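Local coordinates for ribonucleoside triphosphate reductase (Lactobacillus leichmannii, PDB 1L1L), which reduces ribonucleoside triphosphates to deoxyribonucleotides with the help of coenzyme B12, working as an allosterically regulated monomer, at residues T30-Y35 with G43-W48; S173-V178 with L237-T242. All blocks are in the same frame, centred on the assembly; numbering follows the deposited sequence.

Contact 1: residues T30-Y35 with G43-W48; sequences TYKRTY and GRSENW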
ATOM      1  N   THR A  30     -12.925 -12.464   6.188  1.00 25.37           N
ATOM      2  CA  THR A  30     -11.735 -11.736   5.762  1.00 25.46           C
ATOM      3  C   THR A  30     -10.839 -11.442   6.953  1.00 25.44           C
ATOM      4  O   THR A  30      -9.625 -11.578   6.878  1.00 24.14           O
ATOM      5  CB  THR A  30     -12.105 -10.405   5.072  1.00 26.55           C
ATOM      6  OG1 THR A  30     -12.816 -10.683   3.861  1.00 26.87           O
ATOM      7  CG2 THR A  30     -10.843  -9.602   4.738  1.00 25.78           C
ATOM      8  N   TYR A  31     -11.445 -11.053   8.071  1.00 25.80           N
ATOM      9  CA  TYR A  31     -10.662 -10.766   9.256  1.00 25.27           C
ATOM     10  C   TYR A  31      -9.902 -12.000   9.748  1.00 25.75           C
ATOM     11  O   TYR A  31      -8.705 -11.930  10.029  1.00 24.98           O
ATOM     12  CB  TYR A  31     -11.568 -10.240  10.382  1.00 25.95           C
ATOM     13  CG  TYR A  31     -10.975 -10.483  11.744  1.00 25.40           C
ATOM     14  CD1 TYR A  31      -9.785  -9.858  12.137  1.00 25.63           C
ATOM     15  CD2 TYR A  31     -11.556 -11.406  12.624  1.00 26.32           C
ATOM     16  CE1 TYR A  31      -9.186 -10.151  13.377  1.00 25.43           C
ATOM     17  CE2 TYR A  31     -10.962 -11.704  13.852  1.00 25.09           C
ATOM     18  CZ  TYR A  31      -9.787 -11.078  14.221  1.00 25.63           C
ATOM     19  OH  TYR A  31      -9.212 -11.389  15.434  1.00 24.62           O
ATOM     20  N   LYS A  32     -10.604 -13.124   9.849  1.00 25.48           N
ATOM     21  CA  LYS A  32     -10.018 -14.366  10.334  1.00 27.89           C
ATOM     22  C   LYS A  32      -8.829 -14.895   9.557  1.00 29.13           C
ATOM     23  O   LYS A  32      -7.900 -15.452  10.132  1.00 29.02           O
ATOM     24  CB  LYS A  32     -11.085 -15.462  10.387  1.00 29.00           C
ATOM     25  CG  LYS A  32     -12.124 -15.224  11.449  1.00 31.15           C
ATOM     26  CD  LYS A  32     -11.495 -15.219  12.845  1.00 32.36           C
ATOM     27  CE  LYS A  32     -11.049 -16.606  13.267  1.00 33.24           C
ATOM     28  NZ  LYS A  32     -10.585 -16.609  14.675  1.00 35.05           N
ATOM     29  N   ARG A  33      -8.860 -14.735   8.243  1.00 31.34           N
ATOM     30  CA  ARG A  33      -7.766 -15.236   7.441  1.00 32.73           C
ATOM     31  C   ARG A  33      -6.764 -14.150   7.062  1.00 32.74           C
ATOM     32  O   ARG A  33      -5.852 -14.412   6.285  1.00 33.08           O
ATOM     33  CB  ARG A  33      -8.326 -15.904   6.184  1.00 35.13           C
ATOM     34  CG  ARG A  33      -9.074 -14.949   5.276  1.00 38.42           C
ATOM     35  CD  ARG A  33      -9.743 -15.680   4.116  1.00 41.23           C
ATOM     36  NE  ARG A  33      -8.807 -16.546   3.397  1.00 43.45           N
ATOM     37  CZ  ARG A  33      -8.973 -16.939   2.138  1.00 43.98           C
ATOM     38  NH1 ARG A  33     -10.039 -16.540   1.453  1.00 44.31           N
ATOM     39  NH2 ARG A  33      -8.073 -17.729   1.565  1.00 44.42           N
ATOM     40  N   THR A  34      -6.908 -12.950   7.625  1.00 31.76           N
ATOM     41  CA  THR A  34      -6.005 -11.851   7.288  1.00 32.02           C
ATOM     42  C   THR A  34      -5.362 -11.088   8.441  1.00 32.33           C
ATOM     43  O   THR A  34      -4.175 -10.752   8.383  1.00 32.07           O
ATOM     44  CB  THR A  34      -6.714 -10.787   6.427  1.00 31.95           C
ATOM     45  OG1 THR A  34      -7.506 -11.428   5.424  1.00 33.02           O
ATOM     46  CG2 THR A  34      -5.680  -9.869   5.758  1.00 32.78           C
ATOM     47  N   TYR A  35      -6.135 -10.792   9.481  1.00 31.13           N
ATOM     48  CA  TYR A  35      -5.594 -10.018  10.597  1.00 30.54           C
ATOM     49  C   TYR A  35      -5.552 -10.706  11.956  1.00 30.60           C
ATOM     50  O   TYR A  35      -4.970 -10.165  12.898  1.00 30.21           O
ATOM     51  CB  TYR A  35      -6.367  -8.706  10.729  1.00 30.42           C
ATOM     52  CG  TYR A  35      -6.437  -7.929   9.444  1.00 31.52           C
ATOM     53  CD1 TYR A  35      -7.665  -7.681   8.834  1.00 31.45           C
ATOM     54  CD2 TYR A  35      -5.274  -7.476   8.809  1.00 30.77           C
ATOM     55  CE1 TYR A  35      -7.744  -7.007   7.624  1.00 31.36           C
ATOM     56  CE2 TYR A  35      -5.341  -6.797   7.592  1.00 31.62           C
ATOM     57  CZ  TYR A  35      -6.583  -6.569   7.008  1.00 31.56           C
ATOM     58  OH  TYR A  35      -6.684  -5.900   5.808  1.00 32.51           O
ATOM     59  N   GLY A  43      -3.393 -21.878  21.564  1.00 46.74           N
ATOM     60  CA  GLY A  43      -3.612 -22.811  20.474  1.00 44.77           C
ATOM     61  C   GLY A  43      -4.801 -22.459  19.595  1.00 43.50           C
ATOM     62  O   GLY A  43      -5.599 -23.324  19.230  1.00 43.48           O
ATOM     63  N   ARG A  44      -4.924 -21.181  19.259  1.00 41.40           N
ATOM     64  CA  ARG A  44      -6.004 -20.715  18.400  1.00 39.52           C
ATOM     65  C   ARG A  44      -5.660 -19.323  17.906  1.00 37.92           C
ATOM     66  O   ARG A  44      -4.764 -18.676  18.441  1.00 37.13           O
ATOM     67  CB  ARG A  44      -7.329 -20.657  19.160  1.00 40.35           C
ATOM     68  CG  ARG A  44      -7.403 -19.551  20.209  1.00 41.64           C
ATOM     69  CD  ARG A  44      -8.823 -19.391  20.741  1.00 42.68           C
ATOM     70  NE  ARG A  44      -8.901 -18.487  21.888  1.00 43.52           N
ATOM     71  CZ  ARG A  44      -8.718 -17.170  21.835  1.00 44.13           C
ATOM     72  NH1 ARG A  44      -8.438 -16.573  20.682  1.00 43.55           N
ATOM     73  NH2 ARG A  44      -8.823 -16.446  22.940  1.00 44.41           N
ATOM     74  N   SER A  45      -6.364 -18.870  16.879  1.00 36.76           N
ATOM     75  CA  SER A  45      -6.139 -17.539  16.336  1.00 35.86           C
ATOM     76  C   SER A  45      -7.011 -16.551  17.117  1.00 34.96           C
ATOM     77  O   SER A  45      -8.016 -16.937  17.706  1.00 34.50           O
ATOM     78  CB  SER A  45      -6.504 -17.497  14.850  1.00 36.21           C
ATOM     79  OG  SER A  45      -7.885 -17.743  14.648  1.00 36.64           O
ATOM     80  N   GLU A  46      -6.609 -15.285  17.119  1.00 33.77           N
ATOM     81  CA  GLU A  46      -7.330 -14.225  17.819  1.00 32.58           C
ATOM     82  C   GLU A  46      -8.797 -14.075  17.424  1.00 32.61           C
ATOM     83  O   GLU A  46      -9.234 -14.536  16.360  1.00 31.79           O
ATOM     84  CB  GLU A  46      -6.655 -12.877  17.561  1.00 32.79           C
ATOM     85  CG  GLU A  46      -5.275 -12.682  18.164  1.00 33.19           C
ATOM     86  CD  GLU A  46      -4.687 -11.347  17.746  1.00 34.44           C
ATOM     87  OE1 GLU A  46      -3.761 -10.844  18.417  1.00 32.32           O
ATOM     88  OE2 GLU A  46      -5.158 -10.803  16.725  1.00 34.73           O
ATOM     89  N   ASN A  47      -9.557 -13.423  18.303  1.00 31.76           N
ATOM     90  CA  ASN A  47     -10.962 -13.114  18.050  1.00 30.66           C
ATOM     91  C   ASN A  47     -10.912 -11.610  17.793  1.00 29.31           C
ATOM     92  O   ASN A  47      -9.930 -10.965  18.157  1.00 29.86           O
ATOM     93  CB  ASN A  47     -11.828 -13.433  19.276  1.00 32.79           C
ATOM     94  CG  ASN A  47     -11.880 -14.923  19.576  1.00 33.84           C
ATOM     95  OD1 ASN A  47     -12.157 -15.740  18.692  1.00 32.74           O
ATOM     96  ND2 ASN A  47     -11.618 -15.284  20.826  1.00 34.86           N
ATOM     97  N   TRP A  48     -11.942 -11.052  17.169  1.00 28.49           N
ATOM     98  CA  TRP A  48     -11.956  -9.627  16.841  1.00 28.82           C
ATOM     99  C   TRP A  48     -11.624  -8.725  18.036  1.00 29.84           C
ATOM    100  O   TRP A  48     -10.674  -7.937  18.000  1.00 28.51           O
ATOM    101  CB  TRP A  48     -13.320  -9.252  16.258  1.00 29.02           C
ATOM    102  CG  TRP A  48     -13.457  -7.822  15.809  1.00 28.76           C
ATOM    103  CD1 TRP A  48     -14.543  -7.015  15.997  1.00 28.07           C
ATOM    104  CD2 TRP A  48     -12.511  -7.048  15.060  1.00 28.97           C
ATOM    105  NE1 TRP A  48     -14.334  -5.793  15.415  1.00 28.77           N
ATOM    106  CE2 TRP A  48     -13.098  -5.783  14.831  1.00 29.67           C
ATOM    107  CE3 TRP A  48     -11.229  -7.302  14.552  1.00 29.91           C
ATOM    108  CZ2 TRP A  48     -12.447  -4.770  14.118  1.00 30.14           C
ATOM    109  CZ3 TRP A  48     -10.581  -6.295  13.841  1.00 30.65           C
ATOM    110  CH2 TRP A  48     -11.192  -5.044  13.631  1.00 30.17           C
TER
HETATM  111  O   HOH W   1     -12.835 -15.928  16.339  1.00 32.53           O
HETATM  112  O   HOH W   2      -7.533 -17.560  11.765  1.00 45.10           O
HETATM  113  O   HOH W   3     -10.531 -18.419  16.592  1.00 49.98           O
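The ring of Y31 receives the benzo edge of W48 over one face. This is an edge-to-face (T-shaped) pair, with ring centroids 5.1 Å apart and planes at 66°. W48 CE3 makes the approach: it lies 3.7 Å from Y31 CE1, above the rim of the phenol and not over its centre. Within 43-48, N47 ND2 lies over one face of the R44 guanidinium, while E46 CA lies at that group's edge.

Y31 CG stands opposite the backbone N (chi1 155°), which carries the ring off the helix to where its OH reaches the turn before W48. The hydroxyl lies 2.8 Å from N47 O; its hydrogen bond is with T51 OG1.

K32 covers the polar half of the contact. Its chain bends at chi2 and chi3, bringing NZ round to S45 OG (2.9 Å) and E46 O (3.0 Å); the second bond meets the carbonyl at a C=O...N angle of 154°. Two waters also accept from NZ, one bridging to N47 OD1 and the other to S45 O, so four oxygens share its three N-H groups. A third water joins K32 O to S45 OG, which also binds E724.

The contact thus pins the end of helix 27-32 to strand 44-45 of the short hairpin, the link after it, and the start of helix 48-60. Beyond the segments, Y31 rests on L556 of helix 551-557, W48 stacks on Y90, and the E46 carboxylate is held by R54 and T51 of helix 48-60.

Contact 2: residues S173-V178 with L237-T242; sequences SQIPRV and LHFAQT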
ATOM      1  N   SER A 173      20.853  10.666 -14.298  1.00 39.98           N
ATOM      2  CA  SER A 173      22.066  11.353 -14.753  1.00 41.33           C
ATOM      3  C   SER A 173      23.051  11.535 -13.603  1.00 42.32           C
ATOM      4  O   SER A 173      24.241  11.758 -13.827  1.00 42.85           O
ATOM      5  CB  SER A 173      21.727  12.723 -15.360  1.00 41.14           C
ATOM      6  OG  SER A 173      21.410  13.683 -14.360  1.00 40.60           O
ATOM      7  N   GLN A 174      22.556  11.429 -12.372  1.00 42.81           N
ATOM      8  CA  GLN A 174      23.406  11.588 -11.198  1.00 43.14           C
ATOM      9  C   GLN A 174      24.209  10.327 -10.898  1.00 43.26           C
ATOM     10  O   GLN A 174      25.136  10.352 -10.097  1.00 43.77           O
ATOM     11  CB  GLN A 174      22.565  11.956  -9.979  1.00 43.28           C
ATOM     12  CG  GLN A 174      21.909  13.317 -10.066  1.00 43.49           C
ATOM     13  CD  GLN A 174      21.261  13.724  -8.757  1.00 43.56           C
ATOM     14  OE1 GLN A 174      21.920  13.787  -7.720  1.00 42.74           O
ATOM     15  NE2 GLN A 174      19.960  14.003  -8.798  1.00 44.29           N
ATOM     16  N   ILE A 175      23.844   9.227 -11.544  1.00 43.46           N
ATOM     17  CA  ILE A 175      24.540   7.964 -11.344  1.00 44.15           C
ATOM     18  C   ILE A 175      25.769   7.916 -12.257  1.00 45.28           C
ATOM     19  O   ILE A 175      25.650   8.043 -13.477  1.00 45.34           O
ATOM     20  CB  ILE A 175      23.629   6.766 -11.674  1.00 43.59           C
ATOM     21  CG1 ILE A 175      22.393   6.786 -10.763  1.00 42.99           C
ATOM     22  CG2 ILE A 175      24.401   5.458 -11.499  1.00 43.67           C
ATOM     23  CD1 ILE A 175      21.453   5.623 -10.998  1.00 42.40           C
ATOM     24  N   PRO A 176      26.961   7.722 -11.668  1.00 46.21           N
ATOM     25  CA  PRO A 176      28.248   7.651 -12.375  1.00 46.68           C
ATOM     26  C   PRO A 176      28.379   6.511 -13.379  1.00 47.62           C
ATOM     27  O   PRO A 176      27.571   5.583 -13.398  1.00 47.26           O
ATOM     28  CB  PRO A 176      29.258   7.533 -11.238  1.00 47.24           C
ATOM     29  CG  PRO A 176      28.484   6.784 -10.190  1.00 47.33           C
ATOM     30  CD  PRO A 176      27.147   7.482 -10.227  1.00 46.66           C
ATOM     31  N   ARG A 177      29.407   6.583 -14.220  1.00 48.24           N
ATOM     32  CA  ARG A 177      29.626   5.541 -15.209  1.00 49.04           C
ATOM     33  C   ARG A 177      29.948   4.219 -14.520  1.00 48.23           C
ATOM     34  O   ARG A 177      30.623   4.197 -13.500  1.00 47.72           O
ATOM     35  CB  ARG A 177      30.776   5.930 -16.145  1.00 50.37           C
ATOM     36  CG  ARG A 177      31.995   6.498 -15.430  1.00 52.76           C
ATOM     37  CD  ARG A 177      33.190   6.633 -16.380  1.00 54.89           C
ATOM     38  NE  ARG A 177      34.289   7.395 -15.783  1.00 56.29           N
ATOM     39  CZ  ARG A 177      35.494   7.543 -16.333  1.00 57.25           C
ATOM     40  NH1 ARG A 177      35.770   6.974 -17.501  1.00 57.11           N
ATOM     41  NH2 ARG A 177      36.423   8.274 -15.722  1.00 57.20           N
ATOM     42  N   VAL A 178      29.456   3.118 -15.080  1.00 48.41           N
ATOM     43  CA  VAL A 178      29.732   1.802 -14.518  1.00 49.18           C
ATOM     44  C   VAL A 178      31.209   1.510 -14.799  1.00 50.00           C
ATOM     45  O   VAL A 178      31.563   1.051 -15.886  1.00 49.75           O
ATOM     46  CB  VAL A 178      28.856   0.706 -15.179  1.00 49.47           C
ATOM     47  CG1 VAL A 178      29.134  -0.643 -14.535  1.00 49.02           C
ATOM     48  CG2 VAL A 178      27.374   1.062 -15.048  1.00 49.23           C
ATOM     49  N   LEU A 237      30.516  -2.145  -5.962  1.00 41.32           N
ATOM     50  CA  LEU A 237      31.784  -2.611  -6.530  1.00 42.38           C
ATOM     51  C   LEU A 237      31.896  -2.300  -8.017  1.00 42.44           C
ATOM     52  O   LEU A 237      32.923  -2.573  -8.644  1.00 42.93           O
ATOM     53  CB  LEU A 237      31.954  -4.117  -6.330  1.00 42.51           C
ATOM     54  CG  LEU A 237      32.300  -4.615  -4.925  1.00 43.44           C
ATOM     55  CD1 LEU A 237      32.485  -6.123  -4.972  1.00 43.06           C
ATOM     56  CD2 LEU A 237      33.569  -3.930  -4.423  1.00 42.79           C
ATOM     57  N   HIS A 238      30.833  -1.745  -8.589  1.00 41.76           N
ATOM     58  CA  HIS A 238      30.843  -1.408 -10.002  1.00 41.50           C
ATOM     59  C   HIS A 238      31.305   0.031 -10.204  1.00 42.29           C
ATOM     60  O   HIS A 238      31.486   0.466 -11.340  1.00 42.55           O
ATOM     61  CB  HIS A 238      29.441  -1.578 -10.608  1.00 40.12           C
ATOM     62  CG  HIS A 238      29.050  -3.000 -10.866  1.00 38.52           C
ATOM     63  ND1 HIS A 238      28.710  -3.878  -9.859  1.00 37.17           N
ATOM     64  CD2 HIS A 238      28.937  -3.695 -12.023  1.00 37.91           C
ATOM     65  CE1 HIS A 238      28.404  -5.050 -10.384  1.00 37.18           C
ATOM     66  NE2 HIS A 238      28.534  -4.967 -11.696  1.00 37.51           N
ATOM     67  N   PHE A 239      31.504   0.759  -9.107  1.00 42.99           N
ATOM     68  CA  PHE A 239      31.898   2.163  -9.177  1.00 44.88           C
ATOM     69  C   PHE A 239      33.168   2.505  -8.398  1.00 45.76           C
ATOM     70  O   PHE A 239      33.280   2.241  -7.198  1.00 45.97           O
ATOM     71  CB  PHE A 239      30.734   3.045  -8.700  1.00 45.06           C
ATOM     72  CG  PHE A 239      29.423   2.727  -9.376  1.00 45.51           C
ATOM     73  CD1 PHE A 239      28.678   1.608  -8.996  1.00 45.40           C
ATOM     74  CD2 PHE A 239      28.956   3.512 -10.428  1.00 45.55           C
ATOM     75  CE1 PHE A 239      27.492   1.277  -9.655  1.00 44.89           C
ATOM     76  CE2 PHE A 239      27.774   3.190 -11.096  1.00 45.21           C
ATOM     77  CZ  PHE A 239      27.041   2.071 -10.710  1.00 45.44           C
ATOM     78  N   ALA A 240      34.122   3.110  -9.097  1.00 46.50           N
ATOM     79  CA  ALA A 240      35.401   3.482  -8.501  1.00 47.45           C
ATOM     80  C   ALA A 240      35.293   4.254  -7.189  1.00 47.62           C
ATOM     81  O   ALA A 240      36.093   4.050  -6.281  1.00 47.79           O
ATOM     82  CB  ALA A 240      36.222   4.286  -9.507  1.00 47.28           C
ATOM     83  N   GLN A 241      34.307   5.139  -7.093  1.00 48.28           N
ATOM     84  CA  GLN A 241      34.110   5.953  -5.895  1.00 48.72           C
ATOM     85  C   GLN A 241      33.987   5.120  -4.622  1.00 48.90           C
ATOM     86  O   GLN A 241      34.344   5.575  -3.532  1.00 49.08           O
ATOM     87  CB  GLN A 241      32.853   6.807  -6.054  1.00 49.69           C
ATOM     88  CG  GLN A 241      31.567   5.991  -6.086  1.00 50.39           C
ATOM     89  CD  GLN A 241      30.345   6.843  -6.353  1.00 51.58           C
ATOM     90  OE1 GLN A 241      30.171   7.365  -7.452  1.00 52.88           O
ATOM     91  NE2 GLN A 241      29.492   6.995  -5.342  1.00 52.16           N
ATOM     92  N   THR A 242      33.468   3.905  -4.762  1.00 49.11           N
ATOM     93  CA  THR A 242      33.286   3.008  -3.626  1.00 49.53           C
ATOM     94  C   THR A 242      34.032   1.698  -3.851  1.00 50.24           C
ATOM     95  O   THR A 242      33.604   0.641  -3.387  1.00 49.79           O
ATOM     96  CB  THR A 242      31.788   2.696  -3.395  1.00 48.83           C
ATOM     97  OG1 THR A 242      31.184   2.311  -4.634  1.00 47.87           O
ATOM     98  CG2 THR A 242      31.069   3.910  -2.848  1.00 49.17           C
TER
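Where two loops of the outer part of the chain meet, P176 and V178 close against F239 and H238. The first loop leads from helix 169-172 toward strand 183-187; the second follows helix 224-236 and belongs to the insertion domain of B12-dependent ribonucleotide reductases. The touching parts, 175-178 and 238-241, run 122° apart, and the backbones come nearest at V178 and H238.

F239 is the central piece. With CG placed opposite its carbonyl carbon (chi1 -51°), the phenyl reaches across to the first loop. P176 meets it at about a right angle, P176 CG lying only 3.3 Å from F239 CD2, a tight fit. At the ring's edge and in its plane sits P176 O, 3.3 Å from F239 CE2, so a carbonyl oxygen faces the slightly positive C-H rim. I175 CG2 approaches obliquely, 4.1 Å from F239 CE2.

Q241 reaches back from the short 3-10 turn to the proline, bringing OE1 to 3.3 Å from P176 CG, again across the direction of the proline ring. At the other end the V178 and H238 side chains run alongside each other in a common direction. V178 CG1 touches the imidazole at its edge, 4.0 Å from H238 CD2.

The imidazole itself is fixed from outside: ND1 binds L234 O and NE2 binds N289 OD1. Two acceptors on one imidazole would tend to favour its doubly protonated form, if N289 is oriented as modelled. Between 173-178 and 237-242 there is only van der Waals contact; the same two loops are hydrogen-bonded a step further on, A240 N to D179 and the H238 backbone to F180.

Overall arrangement
The two contacts set a helix end held against a hairpin beside a meeting of two loops. Their centres lie 48 Å apart on opposite sides of the chain's centre, about 21 Å from it for contact 1 and 32 Å for contact 2, and they share no helix or strand. Each has four buried residues among seven touching, with two exposed in contact 2 and none in contact 1. Contact 1 links neighbours in sequence, and combines an aromatic pair with a lysine gripped by protein oxygens and waters. Contact 2 joins segments 59 residues apart, and relies on a proline and aliphatic groups around a phenyl ring. Both use an aromatic side chain as the main apolar surface.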